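Local coordinates for mandelate racemase/muconate lactonizing enzyme family protein (Azoarcus sp., PDB 2QDE) that belongs to the mandelate racemase/muconate lactonizing enzyme family of the enolase superfamily and holds a barium ion in a metal site of its barrel domain, at residues 92-97 against 102-107; 139-144 against 151-156; 328-333 against 350-355. All blocks are in the same frame, centred on the assembly; numbering follows the deposited sequence.

Contact 1 belongs to the N-terminal domain, whereas contacts 2 and 3 lie in the enolase-type barrel domain, on the other side of the chain's centre. All three are mainly buried, but they differ in chemistry. Contact 1 joins two consecutive helices by a buried lysine gripped by a carboxylate and a backbone carbonyl. Contact 2 sets a strand end against the next helix, apolar within and hydrogen-bonded at its more exposed edge. Contact 3 is wholly apolar across its interface. Contacts 2 and 3 reach the same sheet and touch: Leu139 CD1 meets Leu330 CD1 at 4.3 Å. Contact 1 keeps about 16 Å from contact 2, nearest atom to nearest atom.

Contact 1: 92-97 against 102-107; sequences RMDILT and QAKATV
Met93, Asp94 and Thr97 face Lys104 and Val107 in an antiparallel helical hairpin of the N-terminal domain, where helices 86-96 and 101-119 follow each other across a short turn. The axes of the two segments approach to 11.1 Å at 160°, a spacing bridged by long side chains. Lys104, fully extended beyond CG, sends its ammonium to the C-terminal end of the first helix. There Lys104 NZ bonds Asp94 OD1 at 2.8 Å, a salt bridge that uses the anti lone pair of the carboxylate oxygen. Lys104 NZ also gives a 2.8 Å hydrogen bond to Thr97 O, coming from above the carbonyl plane, and a weak one to Asp99 O in the turn. A largely buried charge is thus met by oxygens of the helix end and the turn. Further along, Met93 and Val107 reach toward each other tip to tip, with Met93 SD 3.7 Å from Val107 CG1. The Met93 chain bends at chi3 (-71°), which brings CE to 3.8 Å from Val107 CG1. Phe73 of helix 62-78 packs on Met93, Thr97 and Lys104, Val107 rests on Leu36 of strand 31-40, and Ser55 of the second subunit hydrogen-bonds Leu96 O.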
loop_
_atom_site.group_PDB
_atom_site.type_symbol
_atom_site.label_atom_id
_atom_site.label_comp_id
_atom_site.label_asym_id
_atom_site.label_seq_id
_atom_site.Cartn_x
_atom_site.Cartn_y
_atom_site.Cartn_z
ATOM N N ARG A 92 29.485 9.987 18.304
ATOM C CA ARG A 92 30.750 9.747 17.622
ATOM C C ARG A 92 31.029 8.248 17.481
ATOM O O ARG A 92 31.535 7.811 16.451
ATOM C CB ARG A 92 31.901 10.443 18.357
ATOM C CG ARG A 92 31.803 11.965 18.341
ATOM C CD ARG A 92 33.077 12.597 18.875
ATOM N NE ARG A 92 34.195 12.431 17.948
ATOM C CZ ARG A 92 35.473 12.631 18.271
ATOM N NH1 ARG A 92 35.800 12.997 19.502
ATOM N NH2 ARG A 92 36.423 12.482 17.357
ATOM N N MET A 93 30.699 7.458 18.499
ATOM C CA MET A 93 30.922 6.017 18.406
ATOM C C MET A 93 30.105 5.419 17.246
ATOM O O MET A 93 30.593 4.545 16.524
ATOM C CB MET A 93 30.563 5.307 19.726
ATOM C CG MET A 93 31.541 5.551 20.885
ATOM S SD MET A 93 31.420 4.351 22.268
ATOM C CE MET A 93 29.850 4.826 22.973
ATOM N N ASP A 94 28.872 5.899 17.068
ATOM C CA ASP A 94 28.005 5.408 15.995
ATOM C C ASP A 94 28.484 5.807 14.596
ATOM O O ASP A 94 28.306 5.061 13.632
ATOM C CB ASP A 94 26.565 5.892 16.196
ATOM C CG ASP A 94 25.799 5.053 17.214
ATOM O OD1 ASP A 94 26.180 3.878 17.440
ATOM O OD2 ASP A 94 24.804 5.567 17.776
ATOM N N ILE A 95 29.086 6.982 14.472
ATOM C CA ILE A 95 29.587 7.409 13.174
ATOM C C ILE A 95 30.872 6.640 12.875
ATOM O O ILE A 95 31.126 6.236 11.738
ATOM C CB ILE A 95 29.896 8.915 13.158
ATOM C CG1 ILE A 95 28.605 9.713 13.369
ATOM C CG2 ILE A 95 30.548 9.306 11.829
ATOM C CD1 ILE A 95 27.595 9.543 12.258
ATOM N N LEU A 96 31.669 6.422 13.913
ATOM C CA LEU A 96 32.941 5.723 13.768
ATOM C C LEU A 96 32.826 4.225 13.517
ATOM O O LEU A 96 33.596 3.667 12.744
ATOM C CB LEU A 96 33.799 5.941 15.018
ATOM C CG LEU A 96 35.152 5.225 15.106
ATOM C CD1 LEU A 96 36.104 5.772 14.044
ATOM C CD2 LEU A 96 35.742 5.426 16.499
ATOM N N THR A 97 31.856 3.583 14.165
ATOM C CA THR A 97 31.707 2.140 14.049
ATOM C C THR A 97 30.315 1.592 13.733
ATOM O O THR A 97 29.313 2.008 14.323
ATOM C CB THR A 97 32.183 1.461 15.349
ATOM O OG1 THR A 97 33.559 1.784 15.583
ATOM C CG2 THR A 97 32.033 -0.050 15.257
ATOM N N GLN A 102 27.220 -4.155 21.718
ATOM C CA GLN A 102 27.607 -4.520 23.082
ATOM C C GLN A 102 28.836 -3.750 23.565
ATOM O O GLN A 102 28.918 -3.373 24.736
ATOM C CB GLN A 102 27.851 -6.025 23.179
ATOM C CG GLN A 102 28.260 -6.513 24.564
ATOM C CD GLN A 102 28.180 -8.024 24.690
ATOM O OE1 GLN A 102 28.333 -8.741 23.708
ATOM N NE2 GLN A 102 27.951 -8.514 25.904
ATOM N N ALA A 103 29.783 -3.522 22.658
ATOM C CA ALA A 103 30.996 -2.774 22.980
ATOM C C ALA A 103 30.605 -1.327 23.280
ATOM O O ALA A 103 31.079 -0.733 24.250
ATOM C CB ALA A 103 31.968 -2.825 21.812
ATOM N N LYS A 104 29.733 -0.771 22.443
ATOM C CA LYS A 104 29.266 0.601 22.627
ATOM C C LYS A 104 28.497 0.709 23.943
ATOM O O LYS A 104 28.665 1.672 24.696
ATOM C CB LYS A 104 28.346 1.022 21.475
ATOM C CG LYS A 104 29.023 1.152 20.118
ATOM C CD LYS A 104 27.980 1.369 19.018
ATOM C CE LYS A 104 28.625 1.618 17.666
ATOM N NZ LYS A 104 27.632 1.610 16.558
ATOM N N ALA A 105 27.658 -0.284 24.216
ATOM C CA ALA A 105 26.863 -0.296 25.438
ATOM C C ALA A 105 27.767 -0.270 26.665
ATOM O O ALA A 105 27.511 0.454 27.622
ATOM C CB ALA A 105 25.978 -1.532 25.476
ATOM N N THR A 106 28.826 -1.068 26.628
ATOM C CA THR A 106 29.766 -1.140 27.734
ATOM C C THR A 106 30.376 0.226 28.044
ATOM O O THR A 106 30.515 0.604 29.211
ATOM C CB THR A 106 30.871 -2.146 27.421
ATOM O OG1 THR A 106 30.277 -3.431 27.202
ATOM C CG2 THR A 106 31.853 -2.246 28.581
ATOM N N VAL A 107 30.737 0.961 26.998
ATOM C CA VAL A 107 31.308 2.290 27.161
ATOM C C VAL A 107 30.261 3.208 27.800
ATOM O O VAL A 107 30.546 3.937 28.749
ATOM C CB VAL A 107 31.730 2.874 25.792
ATOM C CG1 VAL A 107 32.122 4.343 25.941
ATOM C CG2 VAL A 107 32.889 2.070 25.227
#

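Contact 2: 139-144 against 151-156; sequences LVLGAG and EEALAV
Leu141 and Glu152 carry a strand-to-helix contact inside a beta-alpha-beta unit of the barrel domain: strand 135-140 and the residues after it lie against helix 146-159, which leads on to strand 164-167. The inner part is apolar. Leu141 has CG anti to its carbonyl carbon (chi1 -52°), and its two methyls diverge over the helix. Leu141 CD1 settles on the Ala153 methyl, 3.6 Å from CB, where the small side chain lets the leucine come close to the helix backbone. Leu141 CD2 crosses to Val156, 3.7 Å from its CG2, and also lies 3.8 Å from the CG of Glu152. The other methyl of the same valine, Val156 CG1, meets Leu139 CB at 4.1 Å, so the branches of one valine are shared between two residues of the strand side.

Toward the solvent side the chemistry turns polar. The Glu152 chain is extended and slides past Leu141 in the opposite direction, bringing its carboxylate to the backbone beyond the strand. Glu152 OE1 accepts a hydrogen bond from Gly142 N at 3.2 Å, with an N-H...O angle of 155°; the donor stands above the carboxylate plane, 42° out of it. A water donates to Gly142 O at 2.7 Å beside this carboxylate.

Around the contact, strand 135-140 is hydrogen-bonded through Leu139 to Phe163 and Lys165. Leu141 also packs on Val164 and Leu166 of strand 164-167, and Ala153 touches Val182 and Val186 of helix 172-186.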
loop_
_atom_site.group_PDB
_atom_site.type_symbol
_atom_site.label_atom_id
_atom_site.label_comp_id
_atom_site.label_asym_id
_atom_site.label_seq_id
_atom_site.Cartn_x
_atom_site.Cartn_y
_atom_site.Cartn_z
ATOM N N LEU A 139 11.171 -15.074 35.302
ATOM C CA LEU A 139 12.440 -15.789 35.155
ATOM C C LEU A 139 12.439 -16.902 34.118
ATOM O O LEU A 139 11.428 -17.583 33.930
ATOM C CB LEU A 139 12.843 -16.377 36.508
ATOM C CG LEU A 139 14.298 -16.244 36.947
ATOM C CD1 LEU A 139 14.626 -14.773 37.193
ATOM C CD2 LEU A 139 14.510 -17.063 38.221
ATOM N N VAL A 140 13.580 -17.080 33.453
ATOM C CA VAL A 140 13.747 -18.130 32.447
ATOM C C VAL A 140 14.231 -19.387 33.169
ATOM O O VAL A 140 15.107 -19.302 34.024
ATOM C CB VAL A 140 14.830 -17.759 31.405
ATOM C CG1 VAL A 140 14.863 -18.807 30.298
ATOM C CG2 VAL A 140 14.553 -16.395 30.823
ATOM N N LEU A 141 13.690 -20.549 32.820
ATOM C CA LEU A 141 14.100 -21.785 33.486
ATOM C C LEU A 141 15.209 -22.533 32.742
ATOM O O LEU A 141 15.390 -22.371 31.533
ATOM C CB LEU A 141 12.893 -22.712 33.671
ATOM C CG LEU A 141 11.656 -22.107 34.343
ATOM C CD1 LEU A 141 10.609 -23.201 34.532
ATOM C CD2 LEU A 141 12.023 -21.491 35.686
ATOM N N GLY A 142 15.948 -23.357 33.481
ATOM C CA GLY A 142 17.026 -24.121 32.883
ATOM C C GLY A 142 16.534 -25.386 32.209
ATOM O O GLY A 142 15.467 -25.908 32.545
ATOM N N ALA A 143 17.310 -25.885 31.254
ATOM C CA ALA A 143 16.941 -27.096 30.531
ATOM C C ALA A 143 16.978 -28.316 31.450
ATOM O O ALA A 143 17.642 -28.310 32.493
ATOM C CB ALA A 143 17.881 -27.310 29.347
ATOM N N GLY A 144 16.258 -29.358 31.047
ATOM C CA GLY A 144 16.197 -30.587 31.821
ATOM C C GLY A 144 14.955 -31.347 31.414
ATOM O O GLY A 144 14.168 -30.848 30.604
ATOM N N GLU A 151 9.403 -28.581 38.188
ATOM C CA GLU A 151 9.689 -28.417 39.615
ATOM C C GLU A 151 10.371 -27.069 39.858
ATOM O O GLU A 151 10.125 -26.415 40.876
ATOM C CB GLU A 151 10.583 -29.554 40.130
ATOM C CG GLU A 151 10.045 -30.943 39.811
ATOM C CD GLU A 151 10.781 -32.053 40.546
ATOM O OE1 GLU A 151 12.042 -32.062 40.519
ATOM O OE2 GLU A 151 10.101 -32.928 41.145
ATOM N N GLU A 152 11.229 -26.650 38.932
ATOM C CA GLU A 152 11.891 -25.357 39.083
ATOM C C GLU A 152 10.857 -24.252 38.882
ATOM O O GLU A 152 10.953 -23.180 39.480
ATOM C CB GLU A 152 13.031 -25.196 38.068
ATOM C CG GLU A 152 13.704 -23.821 38.124
ATOM C CD GLU A 152 14.945 -23.714 37.252
ATOM O OE1 GLU A 152 15.147 -24.584 36.373
ATOM O OE2 GLU A 152 15.715 -22.745 37.444
ATOM N N ALA A 153 9.864 -24.523 38.040
ATOM C CA ALA A 153 8.804 -23.559 37.769
ATOM C C ALA A 153 8.043 -23.252 39.061
ATOM O O ALA A 153 7.806 -22.093 39.395
ATOM C CB ALA A 153 7.848 -24.108 36.716
ATOM N N LEU A 154 7.667 -24.303 39.783
ATOM C CA LEU A 154 6.950 -24.148 41.037
ATOM C C LEU A 154 7.798 -23.418 42.076
ATOM O O LEU A 154 7.290 -22.583 42.813
ATOM C CB LEU A 154 6.531 -25.521 41.569
ATOM C CG LEU A 154 5.432 -26.231 40.772
ATOM C CD1 LEU A 154 5.302 -27.678 41.228
ATOM C CD2 LEU A 154 4.118 -25.483 40.966
ATOM N N ALA A 155 9.090 -23.730 42.129
ATOM C CA ALA A 155 9.995 -23.083 43.080
ATOM C C ALA A 155 10.076 -21.587 42.777
ATOM O O ALA A 155 10.033 -20.756 43.683
ATOM C CB ALA A 155 11.386 -23.705 42.987
ATOM N N VAL A 156 10.193 -21.260 41.494
ATOM C CA VAL A 156 10.276 -19.873 41.052
ATOM C C VAL A 156 9.010 -19.108 41.424
ATOM O O VAL A 156 9.079 -17.983 41.917
ATOM C CB VAL A 156 10.474 -19.796 39.523
ATOM C CG1 VAL A 156 10.259 -18.371 39.039
ATOM C CG2 VAL A 156 11.879 -20.267 39.166
HETATM O O HOH W 1 14.684 -26.562 35.061
#

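Contact 3: 328-333 against 350-355; sequences GPLHIH and PRFEGG
Phe352 is the hub of this contact, its ring lodged against Pro329 and Leu330 of the short helix 328-332. The packed part consists of these three buried side chains and is entirely apolar. Leu330 lies over one face of the ring: its CG stands 4.2 Å above the ring plane, displaced toward the rim. The leucine fork then spreads along the base of the aromatic group, with Leu330 CD2 4.0 Å from Phe352 CB and Leu330 CD1 4.1 Å from Phe352 CD1. Pro329 takes the far end of the ring, crossing it at about a right angle; its CG is 4.0 Å from Phe352 CE2 and its CD 4.1 Å from Phe352 CZ. Phe352 CG lies anti to the carbonyl carbon (chi1 -74°), and in this position the ring reaches across to the helix. On the backbone side, Phe352 N is hydrogen-bonded to Ser338 OG, and the side chain also touches Leu357 of the adjacent strand 356-358 and Leu137 of strand 135-140 beyond it.

The residues flanking Phe352 belong to the exposed side. Arg351 and Glu353 alternate with it along the strand and take no part in meeting the helix. They pair with each other instead: Arg351 NH1 and Glu353 OE1 form a 2.7 Å salt bridge, bent at the hydrogen (132°), while Arg351 also makes a cation-pi contact with Tyr358.

Gly354 and Gly355, both with positive phi, turn the chain from strand 351-353 into strand 356-358. The arrangement is a beta hairpin with a two-residue type I' turn, whose strand 356-358 runs antiparallel to strand 135-140 of the modified TIM barrel found in the enolase superfamily, with the short helix covering one of its faces.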
loop_
_atom_site.group_PDB
_atom_site.type_symbol
_atom_site.label_atom_id
_atom_site.label_comp_id
_atom_site.label_asym_id
_atom_site.label_seq_id
_atom_site.Cartn_x
_atom_site.Cartn_y
_atom_site.Cartn_z
ATOM N N GLY A 328 20.606 -11.628 35.728
ATOM C CA GLY A 328 21.858 -12.325 35.490
ATOM C C GLY A 328 22.476 -12.962 36.724
ATOM O O GLY A 328 22.859 -14.134 36.676
ATOM N N PRO A 329 22.593 -12.226 37.843
ATOM C CA PRO A 329 23.176 -12.752 39.082
ATOM C C PRO A 329 22.516 -14.026 39.613
ATOM O O PRO A 329 23.195 -14.897 40.160
ATOM C CB PRO A 329 23.035 -11.581 40.054
ATOM C CG PRO A 329 23.167 -10.382 39.153
ATOM C CD PRO A 329 22.272 -10.795 37.993
ATOM N N LEU A 330 21.198 -14.140 39.461
ATOM C CA LEU A 330 20.491 -15.324 39.946
ATOM C C LEU A 330 20.842 -16.564 39.125
ATOM O O LEU A 330 20.842 -17.677 39.645
ATOM C CB LEU A 330 18.972 -15.100 39.931
ATOM C CG LEU A 330 18.436 -13.903 40.726
ATOM C CD1 LEU A 330 16.909 -13.900 40.677
ATOM C CD2 LEU A 330 18.910 -13.980 42.165
ATOM N N HIS A 331 21.136 -16.375 37.841
ATOM C CA HIS A 331 21.494 -17.503 36.987
ATOM C C HIS A 331 22.940 -17.916 37.269
ATOM O O HIS A 331 23.254 -19.105 37.366
ATOM C CB HIS A 331 21.322 -17.132 35.508
ATOM C CG HIS A 331 19.912 -16.788 35.134
ATOM N ND1 HIS A 331 19.580 -15.622 34.476
ATOM C CD2 HIS A 331 18.748 -17.452 35.330
ATOM C CE1 HIS A 331 18.273 -15.584 34.283
ATOM N NE2 HIS A 331 17.743 -16.682 34.791
ATOM N N ILE A 332 23.823 -16.933 37.413
ATOM C CA ILE A 332 25.225 -17.233 37.685
ATOM C C ILE A 332 25.409 -17.947 39.027
ATOM O O ILE A 332 26.183 -18.906 39.136
ATOM C CB ILE A 332 26.089 -15.938 37.689
ATOM C CG1 ILE A 332 26.229 -15.401 36.263
ATOM C CG2 ILE A 332 27.469 -16.217 38.286
ATOM C CD1 ILE A 332 27.022 -14.109 36.177
ATOM N N HIS A 333 24.689 -17.485 40.043
ATOM C CA HIS A 333 24.809 -18.060 41.378
ATOM C C HIS A 333 23.750 -19.106 41.726
ATOM O O HIS A 333 23.591 -19.475 42.885
ATOM C CB HIS A 333 24.809 -16.929 42.405
ATOM C CG HIS A 333 25.927 -15.954 42.211
ATOM N ND1 HIS A 333 27.232 -16.243 42.544
ATOM C CD2 HIS A 333 25.944 -14.717 41.660
ATOM C CE1 HIS A 333 28.007 -15.228 42.205
ATOM N NE2 HIS A 333 27.250 -14.289 41.666
ATOM N N PRO A 350 22.842 -5.931 43.498
ATOM C CA PRO A 350 21.521 -5.316 43.670
ATOM C C PRO A 350 20.572 -6.316 44.330
ATOM O O PRO A 350 20.652 -7.523 44.079
ATOM C CB PRO A 350 21.116 -4.975 42.242
ATOM C CG PRO A 350 22.430 -4.616 41.618
ATOM C CD PRO A 350 23.356 -5.700 42.135
ATOM N N ARG A 351 19.669 -5.810 45.163
ATOM C CA ARG A 351 18.734 -6.662 45.882
ATOM C C ARG A 351 17.642 -7.344 45.053
ATOM O O ARG A 351 16.809 -6.691 44.425
ATOM C CB ARG A 351 18.091 -5.867 47.023
ATOM C CG ARG A 351 17.101 -6.662 47.856
ATOM C CD ARG A 351 17.046 -6.137 49.282
ATOM N NE ARG A 351 16.251 -4.919 49.437
ATOM C CZ ARG A 351 14.942 -4.908 49.696
ATOM N NH1 ARG A 351 14.279 -6.053 49.823
ATOM N NH2 ARG A 351 14.299 -3.757 49.851
ATOM N N PHE A 352 17.667 -8.673 45.070
ATOM C CA PHE A 352 16.682 -9.501 44.385
ATOM C C PHE A 352 15.974 -10.201 45.537
ATOM O O PHE A 352 16.568 -11.051 46.207
ATOM C CB PHE A 352 17.362 -10.551 43.511
ATOM C CG PHE A 352 17.964 -10.004 42.250
ATOM C CD1 PHE A 352 17.191 -9.866 41.099
ATOM C CD2 PHE A 352 19.311 -9.657 42.204
ATOM C CE1 PHE A 352 17.753 -9.387 39.916
ATOM C CE2 PHE A 352 19.887 -9.177 41.031
ATOM C CZ PHE A 352 19.107 -9.045 39.881
ATOM N N GLU A 353 14.714 -9.852 45.770
ATOM C CA GLU A 353 13.969 -10.452 46.867
ATOM C C GLU A 353 12.470 -10.541 46.580
ATOM O O GLU A 353 11.869 -9.591 46.077
ATOM C CB GLU A 353 14.201 -9.630 48.136
ATOM C CG GLU A 353 13.689 -10.284 49.410
ATOM C CD GLU A 353 13.696 -9.324 50.584
ATOM O OE1 GLU A 353 14.689 -8.577 50.735
ATOM O OE2 GLU A 353 12.712 -9.316 51.356
ATOM N N GLY A 354 11.876 -11.687 46.908
ATOM C CA GLY A 354 10.454 -11.885 46.691
ATOM C C GLY A 354 10.010 -11.716 45.249
ATOM O O GLY A 354 8.861 -11.351 44.994
ATOM N N GLY A 355 10.907 -11.987 44.303
ATOM C CA GLY A 355 10.561 -11.849 42.899
ATOM C C GLY A 355 10.614 -10.409 42.413
ATOM O O GLY A 355 10.001 -10.068 41.399
#